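Local coordinates for putative alpha/beta hydrolase fold protein (Candidatus Nitrososphaera gargensis, PDB 5A62), which is a putative alpha/beta-hydrolase-fold enzyme that probably hydrolyses carboxylic esters, at residues 36-41 with 173-178; 142-147 with 183-188. One frame throughout, in Å; residues are numbered along the deposited sequence.

Overall arrangement
Both contacts involve the helices between strands 116-122 and 212-218: interaction 1 ties them to the core, interaction 2 ties two of them together. Interaction 1 joins helix 170-180 to the turn that precedes helix 40-48, which follows strand 25-29 of the central sheet; interaction 2 joins helix 136-147 to the start of helix 185-194, farther from the centre of the chain. Their centres lie 19 Å apart and their nearest atoms about 6 Å apart, without touching. Along the chain the segments alternate (36-41, 142-147, 173-178, 183-188), and the consecutive helices 170-180 and 185-194 supply one side of each. The insertion is thus held both to the core and to itself, consistent with a cap over an alpha/beta hydrolase core.

Interaction 1: residues 36-41 with 173-178; sequences ILIWDY and ADFFRE
Leu37 and Ile38 face one flank of helix 170-180 at a backbone separation that leaves room for a ring: the CA atoms of Ile38 and Phe175 are 8.2 Å apart, those of Leu37 and Glu178 8.3 Å. Residues 36-38 form a short 3-10 turn, and Trp39 then takes the N-cap position of helix 40-48, whereas 173-178 is regular helix throughout.

The space is bridged mainly by Phe175. Its CG stands anti to the backbone N (chi1 177°), which carries the ring away from its own helix and brings CE1 and CZ to the turn. The carbonyl oxygen Leu37 O lies in the ring plane at the edge, 3.6 Å from Phe175 CE1, an arrangement that sets the partly positive rim of the ring against a negative oxygen. Obliquely to the ring, Ile38 CA lies 3.9 Å from Phe175 CZ, and the approach of that CZ to Ile38 CG1 at 4.4 Å adds a loose apolar touch. In one of its two conformers, and so only tentatively, Asp40 slides past the ring in the opposite direction, its OD1 4.0 Å from Phe175 CZ and the carboxylate and ring planes 25° apart. Leu37 directs its CB toward the helix, yet Leu37 CD1 comes no nearer than 4.8 Å, to Glu178 CG in the conformer modelled here, so Phe175 accounts for every approach within 4.5 Å. The joint area of 167 Å² is correspondingly modest.

Around this ring the fold closes through helix 250-253, where Ile252 touches both Phe175 and Ile38, while Lys254 bonds to Ile38 O and touches Asp40. On another side of helix 170-180, Phe176 and Arg177 pack on Leu157 of helix 149-157. The contact therefore sets helix 170-180 against the turn leading into helix 40-48, with helix 250-253 alongside.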
# COMPACT_ATOMS: atom_id res chain seq x y z
N ILE A 36 -13.71 -8.36 -16.76
CA ILE A 36 -13.92 -9.53 -17.63
C ILE A 36 -14.23 -9.09 -19.05
O ILE A 36 -13.99 -9.84 -19.99
CB ILE A 36 -15.03 -10.39 -17.10
CG1 ILE A 36 -14.53 -11.12 -15.86
CG2 ILE A 36 -15.53 -11.39 -18.15
CD1 ILE A 36 -15.58 -11.69 -15.00
N LEU A 37 -14.67 -7.85 -19.24
CA LEU A 37 -14.90 -7.36 -20.62
C LEU A 37 -13.65 -7.37 -21.47
O LEU A 37 -13.73 -7.44 -22.71
CB LEU A 37 -15.58 -6.00 -20.61
CG LEU A 37 -16.84 -5.92 -19.71
CD1 LEU A 37 -17.42 -4.51 -19.69
CD2 LEU A 37 -17.84 -7.00 -20.03
N ILE A 38 -12.46 -7.32 -20.87
CA ILE A 38 -11.22 -7.29 -21.64
C ILE A 38 -10.95 -8.63 -22.25
O ILE A 38 -10.13 -8.71 -23.15
CB ILE A 38 -10.05 -6.82 -20.74
CG1 ILE A 38 -9.02 -6.02 -21.54
CG2 ILE A 38 -9.39 -7.96 -19.98
CD1 ILE A 38 -7.88 -5.45 -20.70
N TRP A 39 -11.63 -9.70 -21.80
CA TRP A 39 -11.33 -11.10 -22.14
C TRP A 39 -12.34 -11.69 -23.11
O TRP A 39 -12.36 -12.92 -23.35
CB TRP A 39 -11.23 -11.97 -20.89
CG TRP A 39 -10.13 -11.70 -19.94
CD1 TRP A 39 -10.21 -11.50 -18.55
CD2 TRP A 39 -8.71 -11.77 -20.21
NE1 TRP A 39 -8.98 -11.34 -18.03
CE2 TRP A 39 -8.04 -11.56 -18.99
CE3 TRP A 39 -7.95 -12.01 -21.34
CZ2 TRP A 39 -6.69 -11.56 -18.89
CZ3 TRP A 39 -6.61 -12.03 -21.24
CH2 TRP A 39 -5.97 -11.77 -20.00
N ASP A 40 -13.18 -10.88 -23.72
CA ASP A 40 -14.26 -11.43 -24.52
C ASP A 40 -13.80 -12.42 -25.58
O ASP A 40 -14.28 -13.55 -25.69
CB ASP A 40 -15.11 -10.28 -25.14
CG ASP A 40 -14.29 -9.18 -25.98
OD1 ASP A 40 -13.03 -9.18 -26.11
OD2 ASP A 40 -14.99 -8.29 -26.56
N TYR A 41 -12.84 -11.97 -26.37
CA TYR A 41 -12.29 -12.78 -27.41
C TYR A 41 -11.66 -14.04 -26.88
O TYR A 41 -11.84 -15.14 -27.40
CB TYR A 41 -11.26 -12.01 -28.22
CG TYR A 41 -10.56 -12.82 -29.29
CD1 TYR A 41 -11.24 -13.21 -30.43
CD2 TYR A 41 -9.27 -13.27 -29.11
CE1 TYR A 41 -10.62 -13.99 -31.40
CE2 TYR A 41 -8.64 -14.04 -30.07
CZ TYR A 41 -9.32 -14.36 -31.23
OH TYR A 41 -8.67 -15.16 -32.17
N ALA A 173 -8.86 2.34 -28.78
CA ALA A 173 -9.15 3.34 -27.78
C ALA A 173 -10.51 3.22 -27.15
O ALA A 173 -10.68 3.35 -25.94
CB ALA A 173 -8.95 4.73 -28.35
N ASP A 174 -11.52 2.97 -27.99
CA ASP A 174 -12.82 2.94 -27.50
C ASP A 174 -13.09 1.67 -26.69
O ASP A 174 -13.84 1.74 -25.70
CB ASP A 174 -13.82 3.06 -28.68
CG ASP A 174 -13.94 4.43 -29.17
OD1 ASP A 174 -13.55 5.41 -28.55
OD2 ASP A 174 -14.52 4.59 -30.29
N PHE A 175 -12.50 0.56 -27.06
CA PHE A 175 -12.54 -0.66 -26.26
C PHE A 175 -11.88 -0.43 -24.87
O PHE A 175 -12.50 -0.70 -23.82
CB PHE A 175 -11.88 -1.76 -27.04
CG PHE A 175 -11.75 -3.10 -26.34
CD1 PHE A 175 -12.70 -3.58 -25.49
CD2 PHE A 175 -10.65 -3.89 -26.61
CE1 PHE A 175 -12.55 -4.87 -24.92
CE2 PHE A 175 -10.50 -5.13 -25.99
CZ PHE A 175 -11.48 -5.60 -25.17
N PHE A 176 -10.72 0.21 -24.87
CA PHE A 176 -10.10 0.59 -23.64
C PHE A 176 -11.00 1.46 -22.79
O PHE A 176 -11.14 1.23 -21.57
CB PHE A 176 -8.78 1.29 -23.89
CG PHE A 176 -8.13 1.83 -22.65
CD1 PHE A 176 -7.33 1.05 -21.90
CD2 PHE A 176 -8.34 3.13 -22.29
CE1 PHE A 176 -6.74 1.55 -20.75
CE2 PHE A 176 -7.73 3.64 -21.15
CZ PHE A 176 -6.95 2.80 -20.41
N ARG A 177 -11.64 2.48 -23.35
CA ARG A 177 -12.57 3.33 -22.60
C ARG A 177 -13.64 2.53 -21.93
O ARG A 177 -13.89 2.71 -20.74
CB ARG A 177 -13.29 4.33 -23.48
CG ARG A 177 -12.42 5.48 -23.94
CD ARG A 177 -13.19 6.46 -24.83
NE ARG A 177 -12.40 7.66 -25.16
CZ ARG A 177 -11.68 7.81 -26.28
NH1 ARG A 177 -11.67 6.87 -27.22
NH2 ARG A 177 -10.95 8.91 -26.47
N GLU A 178 -14.28 1.67 -22.73
CA GLU A 178 -15.36 0.80 -22.24
C GLU A 178 -14.90 0.10 -20.99
O GLU A 178 -15.58 0.26 -19.93
CB GLU A 178 -15.87 -0.22 -23.29
CG GLU A 178 -17.20 -0.92 -22.87
CD GLU A 178 -18.51 -0.15 -23.17
OE1 GLU A 178 -18.62 1.09 -22.92
OE2 GLU A 178 -19.50 -0.82 -23.63

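Interaction 2: residues 142-147 with 183-188; sequences EVAITQ and TSVEGF
Val185, in the first turn of helix 185-194, meets the flank of helix 136-147 at Ala144, where the two CA atoms come within 5.9 Å. The small methyl side chain of Ala144 is compatible with so close an approach. From CB, which points toward the other helix, the valine forks into two methyls. Val185 CG1 stands anti to the backbone N (chi1 172°), and this places it between two residues: it is 3.7 Å from Ala144 O, 4.3 Å from Ala144 CB and 4.1 Å from Ile145 CG1. The other branch, Val185 CG2, rests 3.6 Å from Ala144 O, so both methyls bear on the same carbonyl oxygen through van der Waals contact. The Ile145 and Val185 side chains cross at about a right angle and touch through their CG1 atoms.

One turn farther along helix 185-194, Phe188 swings its ring toward the same alanine, and Ala144 CB reaches Phe188 CD2 at 4.0 Å from an oblique direction. Ala144 is thus touched by two side chains spaced three residues apart.

Ser184 caps the N-terminus of this helix: Gly187 N donates to Ser184 OG at 2.9 Å with an N-H...O angle of 145°, and that hydroxyl also has Gly60 O as a partner. Met149 of helix 149-157 touches Ala144, Val185 and Phe188, adding a third helix to the cluster. A second subunit also takes part, with Thr69 of that neighbouring subunit packing on both Ile145 and Val185, and its Lys68 NZ bonding to Ile145 O.

Helices inserted between strands 116-122 and 212-218 are at the place where many alpha/beta hydrolases carry a helical cap, and this contact probably belongs to one, here also contributing to the contact with the second subunit.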
# COMPACT_ATOMS: atom_id res chain seq x y z
N GLU A 142 -4.04 10.81 -8.66
CA GLU A 142 -4.52 12.18 -8.42
C GLU A 142 -5.63 12.52 -9.42
O GLU A 142 -6.66 13.08 -9.01
CB GLU A 142 -3.37 13.14 -8.58
CG GLU A 142 -3.78 14.58 -8.35
CD GLU A 142 -2.62 15.58 -8.48
OE1 GLU A 142 -1.44 15.20 -8.72
OE2 GLU A 142 -2.93 16.81 -8.38
N VAL A 143 -5.42 12.15 -10.68
CA VAL A 143 -6.52 12.38 -11.64
C VAL A 143 -7.77 11.57 -11.29
O VAL A 143 -8.90 12.04 -11.32
CB VAL A 143 -6.10 12.09 -13.09
CG1 VAL A 143 -7.30 12.27 -14.01
CG2 VAL A 143 -4.95 12.97 -13.48
N ALA A 144 -7.62 10.31 -10.95
CA ALA A 144 -8.77 9.48 -10.60
C ALA A 144 -9.57 10.11 -9.46
O ALA A 144 -10.79 10.16 -9.48
CB ALA A 144 -8.33 8.08 -10.19
N ILE A 145 -8.86 10.56 -8.43
CA ILE A 145 -9.51 11.11 -7.25
C ILE A 145 -10.15 12.48 -7.51
O ILE A 145 -11.28 12.72 -7.05
CB ILE A 145 -8.51 11.17 -6.08
CG1 ILE A 145 -8.11 9.76 -5.72
CG2 ILE A 145 -9.16 11.85 -4.84
CD1 ILE A 145 -6.79 9.71 -4.91
N THR A 146 -9.43 13.32 -8.22
CA THR A 146 -9.88 14.71 -8.39
C THR A 146 -10.89 14.83 -9.54
O THR A 146 -11.87 15.60 -9.43
CB THR A 146 -8.69 15.65 -8.53
OG1 THR A 146 -7.87 15.30 -9.65
CG2 THR A 146 -7.88 15.58 -7.29
N GLN A 147 -10.70 14.07 -10.60
CA GLN A 147 -11.44 14.23 -11.88
C GLN A 147 -12.28 13.03 -12.26
O GLN A 147 -13.21 13.18 -13.06
CB GLN A 147 -10.53 14.55 -13.03
CG GLN A 147 -9.63 15.78 -12.89
CD GLN A 147 -8.99 16.16 -14.23
OE1 GLN A 147 -9.67 16.22 -15.26
NE2 GLN A 147 -7.70 16.42 -14.23
N THR A 183 -13.94 0.75 -13.77
CA THR A 183 -13.17 0.61 -12.57
C THR A 183 -13.60 1.70 -11.60
O THR A 183 -13.68 2.87 -11.96
CB THR A 183 -11.70 0.82 -12.94
OG1 THR A 183 -11.30 -0.05 -14.03
CG2 THR A 183 -10.80 0.45 -11.72
N SER A 184 -13.84 1.36 -10.35
CA SER A 184 -14.07 2.36 -9.35
C SER A 184 -12.83 3.14 -9.02
O SER A 184 -11.73 2.60 -9.14
CB SER A 184 -14.68 1.78 -8.10
OG SER A 184 -13.74 1.00 -7.34
N VAL A 185 -12.99 4.38 -8.59
CA VAL A 185 -11.86 5.17 -8.13
C VAL A 185 -11.18 4.46 -6.96
O VAL A 185 -9.96 4.33 -6.95
CB VAL A 185 -12.30 6.57 -7.74
CG1 VAL A 185 -11.16 7.34 -7.07
CG2 VAL A 185 -12.92 7.27 -8.91
N GLU A 186 -11.94 3.97 -6.01
CA GLU A 186 -11.34 3.35 -4.80
C GLU A 186 -10.64 2.10 -5.23
O GLU A 186 -9.53 1.80 -4.72
CB GLU A 186 -12.35 3.10 -3.67
CG GLU A 186 -13.44 2.28 -4.11
CD GLU A 186 -14.65 3.06 -4.86
OE1 GLU A 186 -14.70 4.25 -5.50
OE2 GLU A 186 -15.72 2.30 -4.77
N GLY A 187 -11.13 1.36 -6.21
CA GLY A 187 -10.47 0.18 -6.67
C GLY A 187 -9.20 0.47 -7.41
O GLY A 187 -8.21 -0.30 -7.27
N PHE A 188 -9.16 1.47 -8.28
CA PHE A 188 -7.95 1.84 -8.96
C PHE A 188 -6.89 2.25 -7.96
O PHE A 188 -5.73 1.80 -8.07
CB PHE A 188 -8.27 3.01 -9.92
CG PHE A 188 -7.05 3.44 -10.69
CD1 PHE A 188 -6.60 2.74 -11.79
CD2 PHE A 188 -6.34 4.56 -10.31
CE1 PHE A 188 -5.44 3.13 -12.45
CE2 PHE A 188 -5.20 4.94 -10.96
CZ PHE A 188 -4.75 4.22 -11.98